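Local coordinates for alpha-L-arabinosidase (PDB 6D25), which probably releases arabinofuranosyl side groups from arabinoxylans, including from internally di-substituted xylose units, as a family GH51 arabinofuranosidase, at residues Y419-S432 against A444-V456. Residues are numbered along the deposited sequence; the frame is centred on the assembly and turned at random.
Sequences YRHGDTQVPAVHGS and ALTNLDASASATV
Strand 429-432 runs antiparallel to strand 444-447, with their axes 165° apart. His430 and Thr446 form a hydrogen-bonded pair: His430 N donates to Thr446 O at 3.0 Å and Thr446 N to His430 O at 2.8 Å. Ser432 and Ala444 pair the same way. At the other end, past the non-hydrogen-bonded pair Val429-Asn447, Leu448 N donates to Ala428 O at 2.9 Å.

From here the chain crosses one face of the Tyr419 ring at Asp449. Asp449 CA sits over the ring, 3.6 Å from its centroid, in a CH-pi contact. Asp449 CG lies anti to the backbone N (chi1 -162°), which lays the carboxylate over the same ring, tilted 29° to it, with OD2 3.2 Å from Tyr419 CD1. Ser451 N meets the anti lone pair of Asp449 OD1, an Asx turn, and Ala452 N reaches OD1 from above the carboxylate plane. The Tyr419 hydroxyl is hydrogen-bonded to Glu285 and takes a weak bond from Ala450 N.

Leu448 places CD2 3.7 Å from Val426 CG2. Val429 CG2 meets Ala454 CB at 3.9 Å. On the face of His430 and Thr446, helix 346-361 packs; Asp357 is hydrogen-bonded to His430 ND1 and Ser353 to the Thr446 hydroxyl.

The beta hairpin 424-435/441-447, joined by strand 407-421 and the loop to strand 454-461, belongs to the C-terminal beta-sandwich domain of GH51 enzymes, with one face against helices of the catalytic (beta/alpha)8 barrel.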
loop_
_atom_site.group_PDB
_atom_site.type_symbol
_atom_site.label_atom_id
_atom_site.label_comp_id
_atom_site.label_asym_id
_atom_site.label_seq_id
_atom_site.Cartn_x
_atom_site.Cartn_y
_atom_site.Cartn_z
ATOM N N TYR A 419 -16.218 -29.260 38.417
ATOM C CA TYR A 419 -15.887 -30.570 37.895
ATOM C C TYR A 419 -14.365 -30.625 37.723
ATOM O O TYR A 419 -13.812 -29.783 37.003
ATOM C CB TYR A 419 -16.601 -30.783 36.560
ATOM C CG TYR A 419 -16.061 -31.862 35.651
ATOM C CD1 TYR A 419 -15.653 -33.106 36.137
ATOM C CD2 TYR A 419 -16.027 -31.659 34.286
ATOM C CE1 TYR A 419 -15.192 -34.093 35.279
ATOM C CE2 TYR A 419 -15.566 -32.626 33.414
ATOM C CZ TYR A 419 -15.170 -33.857 33.912
ATOM O OH TYR A 419 -14.747 -34.799 33.021
ATOM N N ARG A 420 -13.717 -31.570 38.397
ATOM C CA ARG A 420 -12.250 -31.648 38.367
ATOM C C ARG A 420 -11.840 -33.024 37.845
ATOM O O ARG A 420 -12.405 -34.033 38.241
ATOM C CB ARG A 420 -11.621 -31.525 39.761
ATOM C CG ARG A 420 -12.165 -30.389 40.606
ATOM C CD ARG A 420 -11.248 -30.117 41.810
ATOM N NE ARG A 420 -11.388 -28.739 42.269
ATOM C CZ ARG A 420 -12.280 -28.338 43.162
ATOM N NH1 ARG A 420 -12.558 -27.048 43.301
ATOM N NH2 ARG A 420 -12.921 -29.253 43.867
ATOM N N HIS A 421 -10.850 -33.042 36.978
ATOM C CA HIS A 421 -10.249 -34.268 36.525
ATOM C C HIS A 421 -8.771 -33.990 36.313
ATOM O O HIS A 421 -8.427 -33.090 35.561
ATOM C CB HIS A 421 -10.938 -34.788 35.255
ATOM C CG HIS A 421 -10.447 -36.122 34.828
ATOM N ND1 HIS A 421 -10.845 -37.285 35.456
ATOM C CD2 HIS A 421 -9.564 -36.477 33.873
ATOM C CE1 HIS A 421 -10.228 -38.317 34.897
ATOM N NE2 HIS A 421 -9.439 -37.847 33.926
ATOM N N GLY A 422 -7.932 -34.728 37.018
ATOM C CA GLY A 422 -6.499 -34.413 37.068
ATOM C C GLY A 422 -6.253 -32.996 37.546
ATOM O O GLY A 422 -6.820 -32.597 38.550
ATOM N N ASP A 423 -5.450 -32.240 36.827
ATOM C CA ASP A 423 -5.087 -30.887 37.265
ATOM C C ASP A 423 -6.007 -29.838 36.603
ATOM O O ASP A 423 -5.679 -28.663 36.642
ATOM C CB ASP A 423 -3.621 -30.583 36.952
ATOM C CG ASP A 423 -2.643 -31.249 37.923
ATOM O OD1 ASP A 423 -3.053 -31.883 38.949
ATOM O OD2 ASP A 423 -1.424 -31.084 37.681
ATOM N N THR A 424 -7.126 -30.239 36.009
ATOM C CA THR A 424 -8.026 -29.294 35.324
ATOM C C THR A 424 -9.364 -29.219 36.055
ATOM O O THR A 424 -9.868 -30.234 36.536
ATOM C CB THR A 424 -8.242 -29.714 33.866
ATOM O OG1 THR A 424 -6.948 -29.700 33.273
ATOM C CG2 THR A 424 -9.146 -28.802 33.072
ATOM N N GLN A 425 -9.908 -28.003 36.156
ATOM C CA GLN A 425 -11.237 -27.826 36.701
ATOM C C GLN A 425 -12.031 -26.856 35.832
ATOM O O GLN A 425 -11.495 -25.908 35.280
ATOM C CB GLN A 425 -11.223 -27.374 38.160
ATOM C CG GLN A 425 -10.601 -26.034 38.443
ATOM C CD GLN A 425 -10.676 -25.779 39.939
ATOM O OE1 GLN A 425 -10.592 -26.698 40.779
ATOM N NE2 GLN A 425 -10.909 -24.527 40.290
ATOM N N VAL A 426 -13.321 -27.155 35.735
ATOM C CA VAL A 426 -14.320 -26.318 35.059
ATOM C C VAL A 426 -15.583 -26.306 35.918
ATOM O O VAL A 426 -15.746 -27.155 36.770
ATOM C CB VAL A 426 -14.614 -26.853 33.654
ATOM C CG1 VAL A 426 -13.377 -26.810 32.771
ATOM C CG2 VAL A 426 -15.201 -28.264 33.687
ATOM N N PRO A 427 -16.484 -25.351 35.686
ATOM C CA PRO A 427 -17.787 -25.438 36.356
ATOM C C PRO A 427 -18.495 -26.751 35.982
ATOM O O PRO A 427 -18.479 -27.130 34.821
ATOM C CB PRO A 427 -18.580 -24.196 35.881
ATOM C CG PRO A 427 -17.847 -23.740 34.639
ATOM C CD PRO A 427 -16.400 -24.109 34.881
ATOM N N ALA A 428 -19.097 -27.429 36.969
ATOM C CA ALA A 428 -19.819 -28.645 36.709
ATOM C C ALA A 428 -21.010 -28.368 35.762
ATOM O O ALA A 428 -21.279 -29.154 34.863
ATOM C CB ALA A 428 -20.284 -29.261 37.994
ATOM N N VAL A 429 -21.718 -27.264 36.007
ATOM C CA VAL A 429 -22.875 -26.893 35.198
ATOM C C VAL A 429 -22.749 -25.428 34.807
ATOM O O VAL A 429 -22.287 -24.577 35.586
ATOM C CB VAL A 429 -24.193 -27.152 35.954
ATOM C CG1 VAL A 429 -25.422 -26.645 35.199
ATOM C CG2 VAL A 429 -24.363 -28.642 36.281
ATOM N N HIS A 430 -23.153 -25.174 33.573
ATOM C CA HIS A 430 -23.123 -23.857 32.978
ATOM C C HIS A 430 -24.464 -23.635 32.276
ATOM O O HIS A 430 -25.088 -24.596 31.836
ATOM C CB HIS A 430 -21.973 -23.812 31.955
ATOM C CG HIS A 430 -21.520 -22.454 31.563
ATOM N ND1 HIS A 430 -22.145 -21.723 30.553
ATOM C CD2 HIS A 430 -20.468 -21.718 31.981
ATOM C CE1 HIS A 430 -21.488 -20.588 30.386
ATOM N NE2 HIS A 430 -20.465 -20.542 31.251
ATOM N N GLY A 431 -24.916 -22.384 32.177
ATOM C CA GLY A 431 -26.229 -22.172 31.545
ATOM C C GLY A 431 -26.471 -20.722 31.185
ATOM O O GLY A 431 -25.603 -19.883 31.409
ATOM N N SER A 432 -27.633 -20.457 30.605
ATOM C CA SER A 432 -28.044 -19.120 30.271
ATOM C C SER A 432 -29.566 -19.151 30.094
ATOM O O SER A 432 -30.170 -20.225 30.074
ATOM C CB SER A 432 -27.345 -18.627 29.003
ATOM O OG SER A 432 -27.718 -19.430 27.889
ATOM N N ALA A 444 -31.193 -22.720 29.091
ATOM C CA ALA A 444 -30.230 -23.693 28.620
ATOM C C ALA A 444 -29.349 -24.105 29.799
ATOM O O ALA A 444 -28.883 -23.231 30.543
ATOM C CB ALA A 444 -29.418 -23.104 27.511
ATOM N N LEU A 445 -29.124 -25.414 29.951
ATOM C CA LEU A 445 -28.184 -25.916 30.946
ATOM C C LEU A 445 -27.300 -26.993 30.289
ATOM O O LEU A 445 -27.817 -27.857 29.540
ATOM C CB LEU A 445 -28.953 -26.537 32.118
ATOM C CG LEU A 445 -29.804 -25.582 32.958
ATOM C CD1 LEU A 445 -30.696 -26.382 33.892
ATOM C CD2 LEU A 445 -28.936 -24.598 33.763
ATOM N N THR A 446 -26.030 -26.974 30.632
ATOM C CA THR A 446 -25.057 -27.929 30.190
ATOM C C THR A 446 -24.360 -28.539 31.409
ATOM O O THR A 446 -23.875 -27.799 32.283
ATOM C CB THR A 446 -24.002 -27.257 29.305
ATOM O OG1 THR A 446 -24.661 -26.767 28.134
ATOM C CG2 THR A 446 -22.906 -28.207 28.896
ATOM N N ASN A 447 -24.323 -29.865 31.455
ATOM C CA ASN A 447 -23.554 -30.602 32.470
ATOM C C ASN A 447 -22.231 -31.009 31.811
ATOM O O ASN A 447 -22.217 -31.866 30.918
ATOM C CB ASN A 447 -24.319 -31.828 32.968
ATOM C CG ASN A 447 -23.653 -32.565 34.121
ATOM O OD1 ASN A 447 -22.461 -32.302 34.415
ATOM N ND2 ASN A 447 -24.418 -33.464 34.777
ATOM N N LEU A 448 -21.138 -30.404 32.256
ATOM C CA LEU A 448 -19.801 -30.593 31.665
ATOM C C LEU A 448 -19.164 -31.887 32.159
ATOM O O LEU A 448 -18.191 -32.329 31.565
ATOM C CB LEU A 448 -18.888 -29.417 32.043
ATOM C CG LEU A 448 -19.174 -28.065 31.367
ATOM C CD1 LEU A 448 -20.363 -27.358 31.987
ATOM C CD2 LEU A 448 -17.944 -27.165 31.433
ATOM N N ASP A 449 -19.656 -32.463 33.238
ATOM C CA ASP A 449 -19.024 -33.639 33.845
ATOM C C ASP A 449 -19.216 -34.835 32.892
ATOM O O ASP A 449 -20.332 -35.122 32.456
ATOM C CB ASP A 449 -19.601 -33.914 35.240
ATOM C CG ASP A 449 -18.733 -34.817 36.094
ATOM O OD1 ASP A 449 -18.409 -35.939 35.601
ATOM O OD2 ASP A 449 -18.391 -34.395 37.253
ATOM N N ALA A 450 -18.130 -35.549 32.611
ATOM C CA ALA A 450 -18.161 -36.719 31.722
ATOM C C ALA A 450 -18.924 -37.883 32.373
ATOM O O ALA A 450 -19.350 -38.781 31.645
ATOM C CB ALA A 450 -16.747 -37.175 31.377
ATOM N N SER A 451 -19.102 -37.924 33.690
ATOM C CA SER A 451 -19.779 -39.096 34.243
ATOM C C SER A 451 -20.778 -38.771 35.367
ATOM O O SER A 451 -21.626 -39.616 35.628
ATOM C CB SER A 451 -18.780 -40.145 34.680
ATOM O OG SER A 451 -18.024 -39.662 35.768
ATOM N N ALA A 452 -20.732 -37.618 36.026
ATOM C CA ALA A 452 -21.640 -37.348 37.162
ATOM C C ALA A 452 -22.879 -36.564 36.719
ATOM O O ALA A 452 -22.753 -35.513 36.102
ATOM C CB ALA A 452 -20.920 -36.581 38.237
ATOM N N SER A 453 -24.070 -37.055 37.060
ATOM C CA SER A 453 -25.289 -36.289 36.874
ATOM C C SER A 453 -25.346 -35.136 37.891
ATOM O O SER A 453 -24.561 -35.085 38.841
ATOM C CB SER A 453 -26.488 -37.164 36.976
ATOM O OG SER A 453 -26.573 -37.673 38.285
ATOM N N ALA A 454 -26.235 -34.188 37.661
ATOM C CA ALA A 454 -26.424 -33.058 38.545
ATOM C C ALA A 454 -27.924 -32.869 38.816
ATOM O O ALA A 454 -28.790 -33.207 37.977
ATOM C CB ALA A 454 -25.819 -31.814 37.948
ATOM N N THR A 455 -28.217 -32.371 40.011
ATOM C CA THR A 455 -29.541 -31.881 40.338
ATOM C C THR A 455 -29.486 -30.354 40.347
ATOM O O THR A 455 -28.723 -29.798 41.151
ATOM C CB THR A 455 -30.017 -32.372 41.705
ATOM O OG1 THR A 455 -29.940 -33.794 41.641
ATOM C CG2 THR A 455 -31.440 -31.953 42.023
ATOM N N VAL A 456 -30.243 -29.711 39.471
ATOM C CA VAL A 456 -30.204 -28.270 39.377
ATOM C C VAL A 456 -31.538 -27.713 39.886
ATOM O O VAL A 456 -32.607 -28.108 39.430
ATOM C CB VAL A 456 -29.903 -27.809 37.947
ATOM C CG1 VAL A 456 -29.702 -26.300 37.893
ATOM C CG2 VAL A 456 -28.677 -28.490 37.372
#